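Local coordinates for putative nucleoprotein (PDB 4EWC) that encapsidates the negative-strand viral RNA, protecting it from nucleases and forming the ribonucleoprotein that serves as template for transcription and replication, at residues 265-270 with 387-392; 148-153 with 259-264; 468-473 with 584-589. All blocks are in the same frame, centred on the assembly; numbering follows the deposited sequence.

Interaction 1: 265-270 with 387-392; sequences MKSVLS and TKCFIP
K266 lays the outer methylenes of its side chain over the base of K388, with CD 3.6 Å from K388 CB; the two chains slant across one another. K266 CE is also 3.6 Å from T387 O, a packing contact against the carbonyl. Extended as far as CE, the K266 chain turns at its last torsion (chi4 66°), and its NZ forms a salt bridge with E296 and a hydrogen bond to C311 O. K388 NZ lies 5.4 Å from K266 NZ but is directed to other acceptors, V450 O of the same chain and S521 O of the second subunit. At the next residue, S267 faces the loop at C389 and I391. Its OG is 4.0 Å from I391 CG1 and makes no direct hydrogen bond to 387-392. A water fills in: it lies 2.7 Å from S267 OG and accepts from I391 N at 2.9 Å. The C-terminal part of helix 253-269 thus meets the extended chain leading to helix 394-402 through aliphatic packing and a water bridge. Drawing both ammonium groups to acceptors elsewhere probably makes their proximity tolerable, and lets two lysines contribute mainly their hydrocarbon parts to a buried contact.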
loop_
_atom_site.group_PDB
_atom_site.type_symbol
_atom_site.label_atom_id
_atom_site.label_comp_id
_atom_site.label_asym_id
_atom_site.label_seq_id
_atom_site.Cartn_x
_atom_site.Cartn_y
_atom_site.Cartn_z
HETATM N N MSE A 265 -10.891 4.704 -26.724
HETATM C CA MSE A 265 -10.428 6.027 -26.309
HETATM C C MSE A 265 -10.378 6.184 -24.785
HETATM O O MSE A 265 -9.448 6.804 -24.283
HETATM C CB MSE A 265 -11.150 7.184 -27.039
HETATM C CG MSE A 265 -10.920 7.209 -28.571
HETATM SE SE MSE A 265 -9.028 7.226 -29.165
HETATM C CE MSE A 265 -8.385 5.456 -28.741
ATOM N N LYS A 266 -11.329 5.580 -24.065
ATOM C CA LYS A 266 -11.258 5.552 -22.606
ATOM C C LYS A 266 -9.924 4.998 -22.104
ATOM O O LYS A 266 -9.333 5.516 -21.157
ATOM C CB LYS A 266 -12.420 4.794 -21.958
ATOM C CG LYS A 266 -12.406 4.842 -20.423
ATOM C CD LYS A 266 -13.608 4.137 -19.776
ATOM C CE LYS A 266 -13.594 4.225 -18.233
ATOM N NZ LYS A 266 -13.773 5.610 -17.740
ATOM N N SER A 267 -9.427 3.956 -22.753
ATOM C CA SER A 267 -8.173 3.354 -22.325
ATOM C C SER A 267 -6.977 4.247 -22.669
ATOM O O SER A 267 -6.141 4.532 -21.818
ATOM C CB SER A 267 -8.024 1.977 -22.924
ATOM O OG SER A 267 -8.960 1.087 -22.384
ATOM N N VAL A 268 -6.920 4.709 -23.909
ATOM C CA VAL A 268 -5.760 5.445 -24.411
ATOM C C VAL A 268 -5.591 6.772 -23.686
ATOM O O VAL A 268 -4.469 7.182 -23.336
ATOM C CB VAL A 268 -5.892 5.711 -25.932
ATOM C CG1 VAL A 268 -5.105 6.927 -26.357
ATOM C CG2 VAL A 268 -5.481 4.492 -26.715
ATOM N N LEU A 269 -6.722 7.429 -23.437
ATOM C CA LEU A 269 -6.716 8.761 -22.862
ATOM C C LEU A 269 -6.567 8.758 -21.345
ATOM O O LEU A 269 -6.302 9.800 -20.760
ATOM C CB LEU A 269 -7.998 9.498 -23.226
ATOM C CG LEU A 269 -8.175 9.810 -24.694
ATOM C CD1 LEU A 269 -9.471 10.563 -24.873
ATOM C CD2 LEU A 269 -7.002 10.598 -25.231
ATOM N N SER A 270 -6.747 7.608 -20.701
ATOM C CA SER A 270 -6.708 7.578 -19.242
ATOM C C SER A 270 -5.311 7.887 -18.682
ATOM O O SER A 270 -5.169 8.288 -17.530
ATOM C CB SER A 270 -7.284 6.267 -18.676
ATOM O OG SER A 270 -6.551 5.139 -19.109
ATOM N N THR A 387 -18.786 1.788 -17.454
ATOM C CA THR A 387 -18.447 0.855 -18.495
ATOM C C THR A 387 -17.037 1.176 -18.992
ATOM O O THR A 387 -16.588 2.300 -18.836
ATOM C CB THR A 387 -19.501 0.858 -19.640
ATOM O OG1 THR A 387 -19.070 -0.012 -20.684
ATOM C CG2 THR A 387 -19.655 2.209 -20.221
ATOM N N LYS A 388 -16.351 0.177 -19.555
ATOM C CA LYS A 388 -14.951 0.275 -20.003
ATOM C C LYS A 388 -14.492 -1.078 -20.532
ATOM O O LYS A 388 -15.136 -2.098 -20.293
ATOM C CB LYS A 388 -14.019 0.656 -18.848
ATOM C CG LYS A 388 -13.892 -0.456 -17.820
ATOM C CD LYS A 388 -12.820 -0.189 -16.811
ATOM C CE LYS A 388 -13.208 0.903 -15.821
ATOM N NZ LYS A 388 -12.058 1.314 -14.974
ATOM N N CYS A 389 -13.364 -1.090 -21.240
ATOM C CA CYS A 389 -12.715 -2.343 -21.666
ATOM C C CYS A 389 -11.300 -2.510 -21.121
ATOM O O CYS A 389 -10.635 -1.550 -20.714
ATOM C CB CYS A 389 -12.690 -2.478 -23.184
ATOM S SG CYS A 389 -11.519 -1.418 -23.991
ATOM N N PHE A 390 -10.846 -3.753 -21.133
ATOM C CA PHE A 390 -9.508 -4.089 -20.682
ATOM C C PHE A 390 -8.655 -4.540 -21.873
ATOM O O PHE A 390 -8.714 -5.704 -22.302
ATOM C CB PHE A 390 -9.574 -5.150 -19.587
ATOM C CG PHE A 390 -10.395 -4.725 -18.409
ATOM C CD1 PHE A 390 -9.958 -3.697 -17.574
ATOM C CD2 PHE A 390 -11.632 -5.308 -18.151
ATOM C CE1 PHE A 390 -10.727 -3.281 -16.494
ATOM C CE2 PHE A 390 -12.399 -4.893 -17.073
ATOM C CZ PHE A 390 -11.944 -3.882 -16.249
ATOM N N ILE A 391 -7.887 -3.616 -22.442
ATOM C CA ILE A 391 -7.059 -3.972 -23.580
ATOM C C ILE A 391 -5.603 -3.729 -23.279
ATOM O O ILE A 391 -5.269 -2.835 -22.498
ATOM C CB ILE A 391 -7.445 -3.219 -24.885
ATOM C CG1 ILE A 391 -7.356 -1.699 -24.687
ATOM C CG2 ILE A 391 -8.782 -3.714 -25.420
ATOM C CD1 ILE A 391 -7.576 -0.895 -25.973
ATOM N N PRO A 392 -4.719 -4.521 -23.913
ATOM C CA PRO A 392 -3.262 -4.316 -23.819
ATOM C C PRO A 392 -2.886 -3.000 -24.474
ATOM O O PRO A 392 -3.728 -2.401 -25.144
ATOM C CB PRO A 392 -2.709 -5.477 -24.657
ATOM C CG PRO A 392 -3.803 -5.765 -25.665
ATOM C CD PRO A 392 -5.058 -5.592 -24.880
HETATM O O HOH W 1 -8.276 -1.119 -21.072
#

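Interaction 2: 148-153 with 259-264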
loop_
_atom_site.group_PDB
_atom_site.type_symbol
_atom_site.label_atom_id
_atom_site.label_comp_id
_atom_site.label_asym_id
_atom_site.label_seq_id
_atom_site.Cartn_x
_atom_site.Cartn_y
_atom_site.Cartn_z
ATOM N N SER A 148 -14.097 -6.992 -30.158
ATOM C CA SER A 148 -13.034 -7.840 -30.716
ATOM C C SER A 148 -13.069 -7.880 -32.232
ATOM O O SER A 148 -12.022 -7.962 -32.885
ATOM C CB SER A 148 -13.086 -9.267 -30.173
ATOM O OG SER A 148 -12.695 -9.312 -28.819
ATOM N N LEU A 149 -14.270 -7.845 -32.792
ATOM C CA LEU A 149 -14.418 -7.852 -34.240
ATOM C C LEU A 149 -13.861 -6.548 -34.794
ATOM O O LEU A 149 -13.030 -6.546 -35.712
ATOM C CB LEU A 149 -15.885 -8.018 -34.633
ATOM C CG LEU A 149 -16.134 -8.046 -36.134
ATOM C CD1 LEU A 149 -15.179 -9.046 -36.757
ATOM C CD2 LEU A 149 -17.563 -8.401 -36.476
ATOM N N PHE A 150 -14.329 -5.447 -34.212
ATOM C CA PHE A 150 -13.850 -4.114 -34.531
ATOM C C PHE A 150 -12.334 -4.058 -34.514
ATOM O O PHE A 150 -11.725 -3.609 -35.481
ATOM C CB PHE A 150 -14.429 -3.084 -33.552
ATOM C CG PHE A 150 -14.025 -1.663 -33.848
ATOM C CD1 PHE A 150 -12.770 -1.186 -33.492
ATOM C CD2 PHE A 150 -14.908 -0.802 -34.465
ATOM C CE1 PHE A 150 -12.407 0.109 -33.777
ATOM C CE2 PHE A 150 -14.560 0.492 -34.748
ATOM C CZ PHE A 150 -13.311 0.951 -34.406
ATOM N N ILE A 151 -11.727 -4.493 -33.413
ATOM C CA ILE A 151 -10.274 -4.434 -33.297
ATOM C C ILE A 151 -9.598 -5.314 -34.353
ATOM O O ILE A 151 -8.733 -4.856 -35.087
ATOM C CB ILE A 151 -9.780 -4.786 -31.881
ATOM C CG1 ILE A 151 -10.184 -3.684 -30.901
ATOM C CG2 ILE A 151 -8.264 -4.936 -31.882
ATOM C CD1 ILE A 151 -10.120 -4.100 -29.437
ATOM N N GLY A 152 -10.021 -6.565 -34.454
ATOM C CA GLY A 152 -9.492 -7.466 -35.469
ATOM C C GLY A 152 -9.552 -6.986 -36.916
ATOM O O GLY A 152 -8.746 -7.424 -37.744
HETATM N N MSE A 153 -10.495 -6.091 -37.225
HETATM C CA MSE A 153 -10.643 -5.568 -38.586
HETATM C C MSE A 153 -9.979 -4.214 -38.768
HETATM O O MSE A 153 -9.425 -3.928 -39.832
HETATM C CB MSE A 153 -12.118 -5.513 -39.025
HETATM C CG MSE A 153 -12.666 -6.882 -39.398
HETATM SE SE MSE A 153 -14.519 -6.783 -39.992
HETATM C CE MSE A 153 -14.222 -5.853 -41.649
ATOM N N GLN A 259 -19.268 3.178 -30.345
ATOM C CA GLN A 259 -19.191 2.512 -29.046
ATOM C C GLN A 259 -17.787 1.947 -28.786
ATOM O O GLN A 259 -17.228 2.140 -27.712
ATOM C CB GLN A 259 -20.239 1.397 -28.942
ATOM C CG GLN A 259 -21.655 1.891 -28.887
ATOM C CD GLN A 259 -22.659 0.751 -28.845
ATOM O OE1 GLN A 259 -22.621 -0.148 -29.681
ATOM N NE2 GLN A 259 -23.560 0.783 -27.874
ATOM N N CYS A 260 -17.238 1.253 -29.780
ATOM C CA CYS A 260 -15.884 0.721 -29.722
ATOM C C CYS A 260 -14.818 1.805 -29.550
ATOM O O CYS A 260 -13.873 1.668 -28.757
ATOM C CB CYS A 260 -15.589 -0.086 -31.003
ATOM S SG CYS A 260 -16.621 -1.588 -31.217
HETATM N N MSE A 261 -14.970 2.894 -30.291
HETATM C CA MSE A 261 -14.030 4.002 -30.165
HETATM C C MSE A 261 -14.120 4.645 -28.765
HETATM O O MSE A 261 -13.121 5.014 -28.190
HETATM C CB MSE A 261 -14.228 5.004 -31.304
HETATM C CG MSE A 261 -13.735 4.478 -32.644
HETATM SE SE MSE A 261 -11.747 4.361 -32.623
HETATM C CE MSE A 261 -11.372 6.242 -32.482
ATOM N N ALA A 262 -15.315 4.710 -28.201
ATOM C CA ALA A 262 -15.459 5.159 -26.829
ATOM C C ALA A 262 -14.723 4.247 -25.842
ATOM O O ALA A 262 -14.085 4.727 -24.905
ATOM C CB ALA A 262 -16.938 5.286 -26.445
ATOM N N LEU A 263 -14.794 2.940 -26.057
ATOM C CA LEU A 263 -14.174 1.987 -25.141
ATOM C C LEU A 263 -12.660 2.053 -25.233
ATOM O O LEU A 263 -11.950 2.014 -24.213
ATOM C CB LEU A 263 -14.670 0.565 -25.419
ATOM C CG LEU A 263 -16.146 0.354 -25.072
ATOM C CD1 LEU A 263 -16.646 -1.011 -25.547
ATOM C CD2 LEU A 263 -16.325 0.491 -23.570
ATOM N N ILE A 264 -12.183 2.156 -26.470
ATOM C CA ILE A 264 -10.751 2.261 -26.755
ATOM C C ILE A 264 -10.169 3.642 -26.392
ATOM O O ILE A 264 -9.083 3.752 -25.809
ATOM C CB ILE A 264 -10.476 1.907 -28.238
ATOM C CG1 ILE A 264 -11.047 0.520 -28.534
ATOM C CG2 ILE A 264 -8.997 1.940 -28.567
ATOM C CD1 ILE A 264 -10.908 0.080 -29.994
#
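The backbone hydrogen bond from I264 N to C260 O, 2.9 Å long, closes a helical turn that presents both side chains to F150. C260 lies over one face of the phenyl ring: its CB is 3.7 Å from the ring centroid and 16° off the normal, a CH-pi contact displaced toward the rim. The sulfur is displaced toward the CB side of the ring: C260 SG packs 3.5 Å from F150 CB and lies 4.3 Å from the ring centroid, an oblique Cys sulfur-aromatic contact. F150 reaches helix 253-269 because its CG is trans to the backbone N (chi1 -178°). At the far end of the ring, F150 CZ meets M261 CG at 4.0 Å; the selenomethionine chain, folded at chi2 and chi3, crosses the phenyl side chain nearly at right angles, and its SE makes a more distant, oblique Met-aromatic contact. I264 CD1 touches two neighbouring side chains of helix 142-162, 4.1 Å from F150 CE1 and 3.9 Å from I151 CG1. The short helical segments lie almost perpendicular, at 83°, with axes 10.4 Å apart at closest approach. M181 of helix 174-188 packs on M261 and I264, and Y243 on F150. With no hydrogen bond between the segments, their joining rests on dispersion and sulfur-aromatic contacts; part of a predicted membrane span is here buried against another helix of the protein.

Interaction 3: 468-473 with 584-589; sequences ERYRSN and SGVGLF
V586 meets R469 after S584 has shaped the chain leading to it: S584 OG accepts from V586 N at 3.2 Å, forming an ST turn. The same hydroxyl is hydrogen-bonded to D458, whose carboxylate also makes a salt bridge with R469 NH2, so one acidic residue connects the two segments. G585, within the turn, has a positive phi that suits glycine. V586 then directs CG1, trans to its backbone N (chi1 175°), toward R469 NH1 at 4.0 Å, while the same methyl lies 4.4 Å from Y470 CE1. R469 runs at about a right angle to the valine, and its own CG sits over the centre of the Y470 ring, 3.7 Å above the plane. G587 passes the backbone of R469, and L588 follows with CD1 3.8 Å from R469 O. At F589 the backbone enters the left-handed helical region, and the ring swings back to R471, whose CG is 3.8 Å from F589 CD1. The arginine methylenes meet the ring at an oblique angle; the guanidinium plane is turned 73° from the phenyl plane, and no cation-pi contact forms. Within 468-473, E468 OE2 accepts from N473 ND2 at 3.0 Å and, weakly, from Y470 N, linking both ends of 468-473. The second subunit reaches the same region: its W514 ring meets F589, and its V582 N is hydrogen-bonded to Y470 OH. Within the chain, L588 packs on A457 and I460 of helix 457-463 and on V447 of helix 438-449, so the loop after strand 577-583 packs on both helices as well as on the loop that leaves helix 457-463.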
loop_
_atom_site.group_PDB
_atom_site.type_symbol
_atom_site.label_atom_id
_atom_site.label_comp_id
_atom_site.label_asym_id
_atom_site.label_seq_id
_atom_site.Cartn_x
_atom_site.Cartn_y
_atom_site.Cartn_z
ATOM N N GLU A 468 5.393 2.991 -10.903
ATOM C CA GLU A 468 5.456 3.982 -9.850
ATOM C C GLU A 468 4.073 4.197 -9.179
ATOM O O GLU A 468 3.079 4.457 -9.853
ATOM C CB GLU A 468 6.013 5.287 -10.439
ATOM C CG GLU A 468 6.050 6.450 -9.486
ATOM C CD GLU A 468 7.048 6.250 -8.360
ATOM O OE1 GLU A 468 8.277 6.240 -8.652
ATOM O OE2 GLU A 468 6.597 6.105 -7.186
ATOM N N ARG A 469 4.025 4.082 -7.856
ATOM C CA ARG A 469 2.773 4.121 -7.110
ATOM C C ARG A 469 2.369 5.544 -6.666
ATOM O O ARG A 469 1.213 5.802 -6.287
ATOM C CB ARG A 469 2.864 3.147 -5.931
ATOM C CG ARG A 469 2.241 3.587 -4.634
ATOM C CD ARG A 469 2.597 2.650 -3.482
ATOM N NE ARG A 469 1.859 1.387 -3.498
ATOM C CZ ARG A 469 0.826 1.121 -2.700
ATOM N NH1 ARG A 469 0.406 2.032 -1.830
ATOM N NH2 ARG A 469 0.220 -0.057 -2.765
ATOM N N TYR A 470 3.321 6.481 -6.734
ATOM C CA TYR A 470 3.026 7.890 -6.435
ATOM C C TYR A 470 3.248 8.832 -7.617
ATOM O O TYR A 470 4.322 8.885 -8.199
ATOM C CB TYR A 470 3.790 8.394 -5.207
ATOM C CG TYR A 470 3.595 7.553 -3.973
ATOM C CD1 TYR A 470 2.473 7.700 -3.184
ATOM C CD2 TYR A 470 4.546 6.609 -3.598
ATOM C CE1 TYR A 470 2.293 6.932 -2.055
ATOM C CE2 TYR A 470 4.377 5.845 -2.472
ATOM C CZ TYR A 470 3.241 6.011 -1.704
ATOM O OH TYR A 470 3.061 5.247 -0.586
ATOM N N ARG A 471 2.192 9.564 -7.941
ATOM C CA ARG A 471 2.193 10.645 -8.909
ATOM C C ARG A 471 3.258 11.689 -8.530
ATOM O O ARG A 471 3.901 12.276 -9.394
ATOM C CB ARG A 471 0.796 11.293 -8.933
ATOM C CG ARG A 471 0.697 12.651 -9.633
ATOM C CD ARG A 471 1.023 12.546 -11.113
ATOM N NE ARG A 471 0.990 13.834 -11.816
ATOM C CZ ARG A 471 2.074 14.533 -12.163
ATOM N NH1 ARG A 471 3.289 14.087 -11.865
ATOM N NH2 ARG A 471 1.947 15.684 -12.808
ATOM N N SER A 472 3.456 11.889 -7.233
ATOM C CA SER A 472 4.433 12.851 -6.753
ATOM C C SER A 472 5.875 12.540 -7.190
ATOM O O SER A 472 6.642 13.455 -7.505
ATOM C CB SER A 472 4.326 13.020 -5.230
ATOM O OG SER A 472 4.193 11.773 -4.569
ATOM N N ASN A 473 6.219 11.254 -7.222
ATOM C CA ASN A 473 7.534 10.789 -7.667
ATOM C C ASN A 473 7.734 10.879 -9.190
ATOM O O ASN A 473 8.823 10.654 -9.704
ATOM C CB ASN A 473 7.775 9.349 -7.201
ATOM C CG ASN A 473 7.959 9.241 -5.695
ATOM O OD1 ASN A 473 8.356 10.215 -5.043
ATOM N ND2 ASN A 473 7.671 8.060 -5.130
ATOM N N SER A 584 -5.962 -0.783 -0.097
ATOM C CA SER A 584 -5.703 0.029 1.090
ATOM C C SER A 584 -6.510 1.310 1.134
ATOM O O SER A 584 -6.849 1.801 2.211
ATOM C CB SER A 584 -4.219 0.397 1.178
ATOM O OG SER A 584 -3.795 1.030 -0.008
ATOM N N GLY A 585 -6.802 1.849 -0.038
ATOM C CA GLY A 585 -7.465 3.125 -0.141
ATOM C C GLY A 585 -6.494 4.164 -0.677
ATOM O O GLY A 585 -6.908 5.211 -1.162
ATOM N N VAL A 586 -5.197 3.885 -0.588
ATOM C CA VAL A 586 -4.216 4.784 -1.174
ATOM C C VAL A 586 -4.329 4.696 -2.689
ATOM O O VAL A 586 -4.562 3.617 -3.247
ATOM C CB VAL A 586 -2.753 4.453 -0.743
ATOM C CG1 VAL A 586 -1.759 5.352 -1.477
ATOM C CG2 VAL A 586 -2.598 4.638 0.736
ATOM N N GLY A 587 -4.189 5.829 -3.359
ATOM C CA GLY A 587 -4.147 5.796 -4.792
ATOM C C GLY A 587 -2.987 6.605 -5.303
ATOM O O GLY A 587 -2.097 7.038 -4.556
ATOM N N LEU A 588 -2.986 6.776 -6.613
ATOM C CA LEU A 588 -2.160 7.772 -7.251
ATOM C C LEU A 588 -2.723 9.099 -6.707
ATOM O O LEU A 588 -3.844 9.132 -6.186
ATOM C CB LEU A 588 -2.320 7.631 -8.769
ATOM C CG LEU A 588 -1.563 6.540 -9.574
ATOM C CD1 LEU A 588 -1.495 5.183 -8.921
ATOM C CD2 LEU A 588 -2.163 6.374 -10.940
ATOM N N PHE A 589 -1.973 10.186 -6.771
ATOM C CA PHE A 589 -2.435 11.487 -6.186
ATOM C C PHE A 589 -2.620 11.533 -4.683
ATOM O O PHE A 589 -3.194 12.480 -4.177
ATOM C CB PHE A 589 -3.731 12.015 -6.813
ATOM C CG PHE A 589 -3.847 11.736 -8.265
ATOM C CD1 PHE A 589 -3.015 12.375 -9.172
ATOM C CD2 PHE A 589 -4.782 10.823 -8.736
ATOM C CE1 PHE A 589 -3.101 12.113 -10.517
ATOM C CE2 PHE A 589 -4.889 10.557 -10.088
ATOM C CZ PHE A 589 -4.047 11.206 -10.981
#

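Overall arrangement
From the N terminus, interaction 2 comes first: it closes the chain between helix 142-162 and helix 253-269. Interaction 1 opens afterwards on the following residues of that helix and closes when the chain arrives at the loop before helix 394-402. Interaction 3 then brings the loop after helix 457-463 to the segment following strand 577-583. The three closures run in series, neither nesting nor crossing. Interactions 1 and 2 touch, with L263 packing on K388 and C389 and I264 on I391, making helix 253-269 their shared element. Interaction 3 is separate, its nearest atoms about 7 Å from interaction 1 and about 17 Å from interaction 2. The second subunit reaches interactions 1 and 3, the latter more extensively.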